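Local coordinates for probable transcriptional regulator, LysR family protein (Rhodococcus sp., PDB 2QL3) that probably acts as a DNA-binding transcription factor of the LysR family, this chain being its C-terminal substrate-binding domain, at residues A[42-45]-A[46-49]; A[108-112]-A[113-117]; A[64-67]-A[68-71]. All coordinates share one frame; numbering follows the deposited sequence.

In the fold
Along the chain the three contacts come in the order 1, 3, 2. Contact 1 is the start of helix 43-51 and contact 3 the turn that leads from strand 57-61 into strand 69-84, their centres about 13 Å apart; Arg47 of the helix packs on Trp69 of the turn. Contact 2 lies where strand 106-109 gives way to helix 114-125, its centre about 15 Å from that of contact 1 and 19 Å from that of contact 3. Gln43 touches Pro112 and Pro113, and Asp64 touches Pro113. Contacts 1 and 2 thus adjoin where the two lobes come together, with contact 3 beside contact 1 on the first lobe, consistent with the periplasmic-binding-protein-like fold of LysR effector domains, whose ligand cleft lies between the lobes.

Contact 1 of 3, residues A[42-45]-A[46-49]; sequences TQNR and LRTQ. With PO4 (phosphate ion), chain O; PO4 (phosphate ion), chain Q.
The first turns of helix 43-51 make a local contact in which Asn44 meets Arg47 and Thr48, and Arg45 meets Gln49, at the surface just after strand 34-40. A run of i to i+4 bonds holds the backbone, from Leu46 N to Thr42 O through to Gln49 N to Arg45 O, with Thr48 N 2.8 Å from Asn44 O. On the outer surface Asn44 and Arg47 lie side by side and point the same way, with amide and guanidinium planes 55° apart. Arg47 bends at its third torsion (chi3 95°), which brings NH1 back to Asn44 OD1 at 2.8 Å. The nitrogen arrives above the amide carbonyl, 58° out of its plane, and so misses the lone-pair directions. Arg45 heads away from this pair, its chain bent at the third torsion: its NE forms a salt bridge with Asp41, and NH1 makes a weak bond to O4 of the chain Q phosphate, which lies at the edge of the guanidinium and in its plane. Gln49 lays its aliphatic chain along the carbonyl of Arg45, CG 3.3 Å from Arg45 O, and also packs on Glu54. An alanine here would keep the backbone bond but would probably take away most of this cover over the Arg45 carbonyl, leaving only CB beside it, and lose the packing on Glu54. Thr42 stands at the N-cap, yet its side chain caps no amide. Instead the amide of Asn44 points almost straight at O1 of the chain O phosphate, 2.9 Å from Asn44 N. Both ions probably came from the crystallisation liquor, but the chemistry implies that this helix start suits an anion: backbone amides at the start of the helix and the positive end of its dipole would probably favour negative charge.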
loop_
_atom_site.group_PDB
_atom_site.type_symbol
_atom_site.label_atom_id
_atom_site.label_comp_id
_atom_site.label_asym_id
_atom_site.label_seq_id
_atom_site.Cartn_x
_atom_site.Cartn_y
_atom_site.Cartn_z
ATOM N N THR A 42 -1.954 -3.703 -11.724
ATOM C CA THR A 42 -2.474 -4.976 -11.280
ATOM C C THR A 42 -2.134 -6.018 -12.339
ATOM O O THR A 42 -1.601 -5.695 -13.403
ATOM C CB THR A 42 -4.007 -4.903 -11.191
ATOM O OG1 THR A 42 -4.508 -4.573 -12.476
ATOM C CG2 THR A 42 -4.455 -3.835 -10.201
ATOM N N GLN A 43 -2.482 -7.260 -12.073
ATOM C CA GLN A 43 -1.942 -8.344 -12.864
ATOM C C GLN A 43 -2.264 -8.297 -14.370
ATOM O O GLN A 43 -1.353 -8.281 -15.175
ATOM C CB GLN A 43 -2.371 -9.653 -12.248
ATOM C CG GLN A 43 -2.111 -10.859 -13.094
ATOM C CD GLN A 43 -2.651 -12.124 -12.452
ATOM O OE1 GLN A 43 -1.873 -13.005 -12.116
ATOM N NE2 GLN A 43 -3.994 -12.233 -12.312
ATOM N N ASN A 44 -3.543 -8.312 -14.753
ATOM C CA ASN A 44 -3.880 -8.220 -16.198
ATOM C C ASN A 44 -3.464 -6.918 -16.872
ATOM O O ASN A 44 -3.094 -6.914 -18.046
ATOM C CB ASN A 44 -5.358 -8.484 -16.472
ATOM C CG ASN A 44 -5.831 -9.831 -15.887
ATOM O OD1 ASN A 44 -5.015 -10.632 -15.454
ATOM N ND2 ASN A 44 -7.126 -10.090 -15.924
ATOM N N ARG A 45 -3.570 -5.821 -16.151
ATOM C CA ARG A 45 -3.327 -4.536 -16.738
ATOM C C ARG A 45 -1.865 -4.451 -17.072
ATOM O O ARG A 45 -1.524 -4.010 -18.183
ATOM C CB ARG A 45 -3.835 -3.374 -15.842
ATOM C CG ARG A 45 -5.367 -3.320 -15.709
ATOM C CD ARG A 45 -5.852 -2.227 -14.684
ATOM N NE ARG A 45 -5.115 -0.964 -14.846
ATOM C CZ ARG A 45 -5.615 0.162 -15.369
ATOM N NH1 ARG A 45 -4.836 1.218 -15.524
ATOM N NH2 ARG A 45 -6.881 0.224 -15.762
ATOM N N LEU A 46 -0.985 -4.946 -16.200
ATOM C CA LEU A 46 0.504 -4.914 -16.500
ATOM C C LEU A 46 0.804 -5.805 -17.722
ATOM O O LEU A 46 1.554 -5.438 -18.629
ATOM C CB LEU A 46 1.341 -5.387 -15.295
ATOM C CG LEU A 46 2.734 -4.693 -15.125
ATOM C CD1 LEU A 46 2.454 -3.259 -14.719
ATOM C CD2 LEU A 46 3.600 -5.321 -14.089
ATOM N N ARG A 47 0.156 -6.970 -17.787
ATOM C CA ARG A 47 0.367 -7.900 -18.916
ATOM C C ARG A 47 -0.081 -7.265 -20.245
ATOM O O ARG A 47 0.590 -7.356 -21.290
ATOM C CB ARG A 47 -0.401 -9.217 -18.628
ATOM C CG ARG A 47 -0.564 -10.158 -19.828
ATOM C CD ARG A 47 -1.270 -11.485 -19.414
ATOM N NE ARG A 47 -2.699 -11.366 -19.670
ATOM C CZ ARG A 47 -3.653 -11.428 -18.772
ATOM N NH1 ARG A 47 -3.363 -11.732 -17.471
ATOM N NH2 ARG A 47 -4.921 -11.261 -19.200
ATOM N N THR A 48 -1.246 -6.633 -20.174
ATOM C CA THR A 48 -1.858 -5.902 -21.255
ATOM C C THR A 48 -0.996 -4.728 -21.756
ATOM O O THR A 48 -0.850 -4.528 -22.952
ATOM C CB THR A 48 -3.246 -5.417 -20.744
ATOM O OG1 THR A 48 -4.165 -6.481 -21.020
ATOM C CG2 THR A 48 -3.696 -4.175 -21.446
ATOM N N GLN A 49 -0.427 -3.972 -20.832
ATOM C CA GLN A 49 0.506 -2.903 -21.172
ATOM C C GLN A 49 1.783 -3.450 -21.807
ATOM O O GLN A 49 2.200 -2.973 -22.897
ATOM C CB GLN A 49 0.753 -1.994 -19.935
ATOM C CG GLN A 49 -0.504 -1.202 -19.607
ATOM C CD GLN A 49 -0.589 -0.655 -18.156
ATOM O OE1 GLN A 49 -1.694 -0.484 -17.613
ATOM N NE2 GLN A 49 0.546 -0.349 -17.565
HETATM P P PO4 O . -6.585 -7.103 -13.046
HETATM O O1 PO4 O . -5.781 -8.372 -12.987
HETATM O O2 PO4 O . -5.718 -5.952 -13.590
HETATM O O3 PO4 O . -7.734 -7.137 -13.988
HETATM O O4 PO4 O . -7.044 -6.744 -11.615
HETATM P P PO4 Q . -6.490 3.684 -18.014
HETATM O O1 PO4 Q . -5.556 2.656 -18.632
HETATM O O2 PO4 Q . -6.616 4.885 -18.944
HETATM O O3 PO4 Q . -7.859 3.055 -17.812
HETATM O O4 PO4 Q . -5.941 4.134 -16.668
#

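Contact 2 of 3, residues A[108-112]-A[113-117]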
loop_
_atom_site.group_PDB
_atom_site.type_symbol
_atom_site.label_atom_id
_atom_site.label_comp_id
_atom_site.label_asym_id
_atom_site.label_seq_id
_atom_site.Cartn_x
_atom_site.Cartn_y
_atom_site.Cartn_z
ATOM N N LEU A 108 -6.506 -11.865 4.445
ATOM C CA LEU A 108 -6.054 -12.276 3.118
ATOM C C LEU A 108 -5.622 -11.064 2.283
ATOM O O LEU A 108 -6.381 -10.097 2.103
ATOM C CB LEU A 108 -7.173 -13.045 2.405
ATOM C CG LEU A 108 -6.991 -13.380 0.942
ATOM C CD1 LEU A 108 -6.025 -14.492 0.838
ATOM C CD2 LEU A 108 -8.299 -13.799 0.231
ATOM N N LEU A 109 -4.385 -11.108 1.798
ATOM C CA LEU A 109 -3.948 -10.153 0.783
ATOM C C LEU A 109 -4.497 -10.613 -0.581
ATOM O O LEU A 109 -4.112 -11.641 -1.103
ATOM C CB LEU A 109 -2.417 -10.056 0.750
ATOM C CG LEU A 109 -1.922 -8.991 -0.277
ATOM C CD1 LEU A 109 -2.423 -7.588 0.135
ATOM C CD2 LEU A 109 -0.440 -9.003 -0.433
ATOM N N ASP A 110 -5.482 -9.901 -1.111
ATOM C CA ASP A 110 -6.058 -10.350 -2.357
ATOM C C ASP A 110 -5.433 -9.478 -3.441
ATOM O O ASP A 110 -6.004 -8.460 -3.813
ATOM C CB ASP A 110 -7.567 -10.171 -2.355
ATOM C CG ASP A 110 -8.227 -10.700 -3.659
ATOM O OD1 ASP A 110 -7.516 -11.057 -4.665
ATOM O OD2 ASP A 110 -9.468 -10.753 -3.677
ATOM N N ALA A 111 -4.247 -9.846 -3.906
ATOM C CA ALA A 111 -3.585 -9.042 -4.944
ATOM C C ALA A 111 -2.992 -10.013 -5.936
ATOM O O ALA A 111 -1.808 -10.336 -5.816
ATOM C CB ALA A 111 -2.499 -8.110 -4.332
ATOM N N PRO A 112 -3.810 -10.484 -6.932
ATOM C CA PRO A 112 -3.275 -11.491 -7.859
ATOM C C PRO A 112 -1.887 -11.070 -8.413
ATOM O O PRO A 112 -1.668 -9.864 -8.744
ATOM C CB PRO A 112 -4.356 -11.611 -8.941
ATOM C CG PRO A 112 -5.647 -11.158 -8.262
ATOM C CD PRO A 112 -5.222 -10.127 -7.215
ATOM N N PRO A 113 -0.962 -12.034 -8.529
ATOM C CA PRO A 113 -1.118 -13.497 -8.356
ATOM C C PRO A 113 -1.031 -13.992 -6.885
ATOM O O PRO A 113 -1.099 -15.200 -6.655
ATOM C CB PRO A 113 0.085 -14.041 -9.117
ATOM C CG PRO A 113 1.156 -12.967 -8.842
ATOM C CD PRO A 113 0.434 -11.684 -8.897
ATOM N N SER A 114 -0.890 -13.081 -5.914
ATOM C CA SER A 114 -0.753 -13.511 -4.504
ATOM C C SER A 114 -1.945 -14.275 -3.958
ATOM O O SER A 114 -1.769 -15.128 -3.108
ATOM C CB SER A 114 -0.470 -12.320 -3.598
ATOM O OG SER A 114 0.862 -11.881 -3.865
ATOM N N THR A 115 -3.141 -13.937 -4.429
ATOM C CA THR A 115 -4.370 -14.476 -3.910
ATOM C C THR A 115 -4.463 -15.982 -4.182
ATOM O O THR A 115 -4.722 -16.726 -3.260
ATOM C CB THR A 115 -5.571 -13.845 -4.553
ATOM O OG1 THR A 115 -5.354 -12.456 -4.718
ATOM C CG2 THR A 115 -6.887 -14.145 -3.704
ATOM N N ASN A 116 -4.232 -16.403 -5.444
ATOM C CA ASN A 116 -4.260 -17.822 -5.811
ATOM C C ASN A 116 -3.090 -18.531 -5.176
ATOM O O ASN A 116 -3.211 -19.680 -4.747
ATOM C CB ASN A 116 -4.172 -18.052 -7.336
ATOM C CG ASN A 116 -5.425 -17.680 -8.084
ATOM O OD1 ASN A 116 -6.423 -17.212 -7.520
ATOM N ND2 ASN A 116 -5.400 -17.931 -9.407
ATOM N N HIS A 117 -1.928 -17.868 -5.134
ATOM C CA HIS A 117 -0.754 -18.488 -4.483
ATOM C C HIS A 117 -1.123 -18.881 -3.021
ATOM O O HIS A 117 -0.853 -20.006 -2.566
ATOM C CB HIS A 117 0.464 -17.521 -4.484
ATOM C CG HIS A 117 1.664 -18.095 -3.796
ATOM N ND1 HIS A 117 2.042 -17.719 -2.517
ATOM C CD2 HIS A 117 2.500 -19.100 -4.158
ATOM C CE1 HIS A 117 3.074 -18.448 -2.136
ATOM N NE2 HIS A 117 3.380 -19.288 -3.117
#
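Thr115 OG1 donates a short hydrogen bond to Asp110 OD1, 2.6 Å away, tying the first turn of helix 114-125 back to the residue just past strand 106-109. The hydroxyl comes to the anti side of the carboxylate oxygen, 32° out of the carboxylate plane. Thr115 can do this because OG1 sits beside its own backbone N (chi1 -40°), which also turns CG2 to within 3.3 Å of Asp110 OD1. The other carboxylate oxygen, OD2, forms a salt bridge with Arg134 of strand 131-135, so both oxygens of the carboxylate are held. A second bond closes the turn: Ser114 N reaches Ala111 O at 2.9 Å, bent and from above the carbonyl plane. Ser114 CB rests 3.3 Å from Ala111 O.

Apolar atoms fill in around the threonine. The Pro112 ring lies alongside Thr115 with its CD 3.4 Å from Thr115 OG1, and Leu108 crosses it at about a right angle, Leu108 CD2 meeting Thr115 CG2 at 4.2 Å. The peptide bond between Pro112 and Pro113 is cis, a kink that reverses the chain just before the helix. Beyond the turn, Pro113 packs on Tyr61, Tyr12 and Gln43, residues in or beside the strands and helix that precede strand 69-84, while a phosphate ion lies about 5 Å from the side chain of Pro112. The whole is the strand-to-helix connection of a beta-alpha-beta unit, 106-109, 114-125 and 131-135, in the second lobe of a fold resembling periplasmic binding proteins.

Contact 3 of 3, residues A[64-67]-A[68-71]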
loop_
_atom_site.group_PDB
_atom_site.type_symbol
_atom_site.label_atom_id
_atom_site.label_comp_id
_atom_site.label_asym_id
_atom_site.label_seq_id
_atom_site.Cartn_x
_atom_site.Cartn_y
_atom_site.Cartn_z
ATOM N N ASP A 64 2.078 -17.562 -12.798
ATOM C CA ASP A 64 1.016 -17.421 -13.820
ATOM C C ASP A 64 1.392 -16.464 -14.995
ATOM O O ASP A 64 0.545 -15.740 -15.502
ATOM C CB ASP A 64 -0.329 -16.950 -13.160
ATOM C CG ASP A 64 -0.774 -17.802 -11.901
ATOM O OD1 ASP A 64 -0.663 -19.032 -11.944
ATOM O OD2 ASP A 64 -1.314 -17.230 -10.887
ATOM N N LEU A 65 2.661 -16.426 -15.403
ATOM C CA LEU A 65 3.111 -15.481 -16.425
ATOM C C LEU A 65 2.906 -16.137 -17.793
ATOM O O LEU A 65 2.942 -17.347 -17.873
ATOM C CB LEU A 65 4.603 -15.132 -16.207
ATOM C CG LEU A 65 5.011 -14.470 -14.880
ATOM C CD1 LEU A 65 6.510 -14.146 -14.871
ATOM C CD2 LEU A 65 4.165 -13.222 -14.565
ATOM N N SER A 66 2.708 -15.382 -18.869
ATOM C CA SER A 66 2.747 -16.030 -20.183
ATOM C C SER A 66 4.096 -16.655 -20.451
ATOM O O SER A 66 5.140 -16.099 -20.099
ATOM C CB SER A 66 2.480 -15.104 -21.370
ATOM O OG SER A 66 2.380 -13.780 -20.919
ATOM N N PRO A 67 4.063 -17.816 -21.114
ATOM C CA PRO A 67 5.255 -18.342 -21.780
ATOM C C PRO A 67 5.853 -17.403 -22.823
ATOM O O PRO A 67 6.973 -17.664 -23.242
ATOM C CB PRO A 67 4.740 -19.628 -22.465
ATOM C CG PRO A 67 3.586 -20.039 -21.673
ATOM C CD PRO A 67 2.914 -18.743 -21.237
ATOM N N GLU A 68 5.143 -16.348 -23.250
ATOM C CA GLU A 68 5.673 -15.415 -24.279
ATOM C C GLU A 68 6.765 -14.473 -23.691
ATOM O O GLU A 68 7.432 -13.747 -24.437
ATOM C CB GLU A 68 4.539 -14.571 -24.929
ATOM C CG GLU A 68 3.625 -15.280 -26.038
ATOM C CD GLU A 68 2.953 -14.277 -27.046
ATOM O OE1 GLU A 68 1.895 -13.629 -26.736
ATOM O OE2 GLU A 68 3.457 -14.160 -28.198
ATOM N N TRP A 69 6.903 -14.477 -22.353
ATOM C CA TRP A 69 7.796 -13.589 -21.616
ATOM C C TRP A 69 9.106 -14.261 -21.272
ATOM O O TRP A 69 9.145 -15.341 -20.728
ATOM C CB TRP A 69 7.112 -13.122 -20.321
ATOM C CG TRP A 69 5.899 -12.177 -20.566
ATOM C CD1 TRP A 69 5.231 -11.949 -21.762
ATOM C CD2 TRP A 69 5.197 -11.428 -19.571
ATOM N NE1 TRP A 69 4.173 -11.092 -21.563
ATOM C CE2 TRP A 69 4.138 -10.734 -20.233
ATOM C CE3 TRP A 69 5.366 -11.255 -18.195
ATOM C CZ2 TRP A 69 3.270 -9.878 -19.552
ATOM C CZ3 TRP A 69 4.519 -10.380 -17.514
ATOM C CH2 TRP A 69 3.462 -9.722 -18.192
ATOM N N GLN A 70 10.179 -13.618 -21.643
ATOM C CA GLN A 70 11.513 -13.969 -21.202
ATOM C C GLN A 70 11.605 -13.405 -19.786
ATOM O O GLN A 70 11.038 -12.343 -19.508
ATOM C CB GLN A 70 12.509 -13.268 -22.110
ATOM C CG GLN A 70 12.531 -13.797 -23.533
ATOM C CD GLN A 70 13.420 -15.025 -23.648
ATOM O OE1 GLN A 70 14.640 -14.907 -23.819
ATOM N NE2 GLN A 70 12.822 -16.207 -23.552
ATOM N N THR A 71 12.275 -14.115 -18.895
ATOM C CA THR A 71 12.401 -13.682 -17.499
ATOM C C THR A 71 13.841 -13.953 -17.023
ATOM O O THR A 71 14.504 -14.817 -17.567
ATOM C CB THR A 71 11.434 -14.419 -16.529
ATOM O OG1 THR A 71 11.751 -15.810 -16.518
ATOM C CG2 THR A 71 9.923 -14.213 -16.885
HETATM O O HOH W 1 7.366 -16.714 -18.609
#
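Ser66 and Trp69 are the ends of a type I beta turn, with Pro67 and Glu68 at its corners, that carries the chain into strand 69-84. The closing bond is long, Trp69 N to Ser66 O at 3.3 Å, and the N-H, though it points well at the oxygen, comes from above the carbonyl plane, 59° out of it. A water molecule adds a second link: it donates to Ser66 O at 2.7 Å and to Trp69 O at 3.1 Å, so the serine carbonyl accepts from both the amide and the water. Pro67, whose ring fixes its phi near -58°, fits the first corner of such a turn.

Among the side chains, Ser66 meets Trp69 over its ring. Ser66 OG hangs over one face of the indole, 3.3 Å above its plane and displaced toward the rim on the pyrrole side. Although it lies close to NE1, the ring N-H points along the indole plane and does not aim at it. The hydroxyl is carried there by a nearly eclipsed first torsion (chi1 6°). Leu65 spreads its two methyls between two partners: CD2 meets Trp69 CZ3 at 4.1 Å, the two side chains crossing at about a right angle, and CD1 touches Thr71 CG2 at 4.0 Å.

Further out, the indole packs on Arg47, Leu50 and Glu51 of helix 43-51 and meets the ring of His189. Backbone bonds join Glu68, just before the strand, to Gln190, and Gln70 within it to Trp188 of the antiparallel strand 182-189.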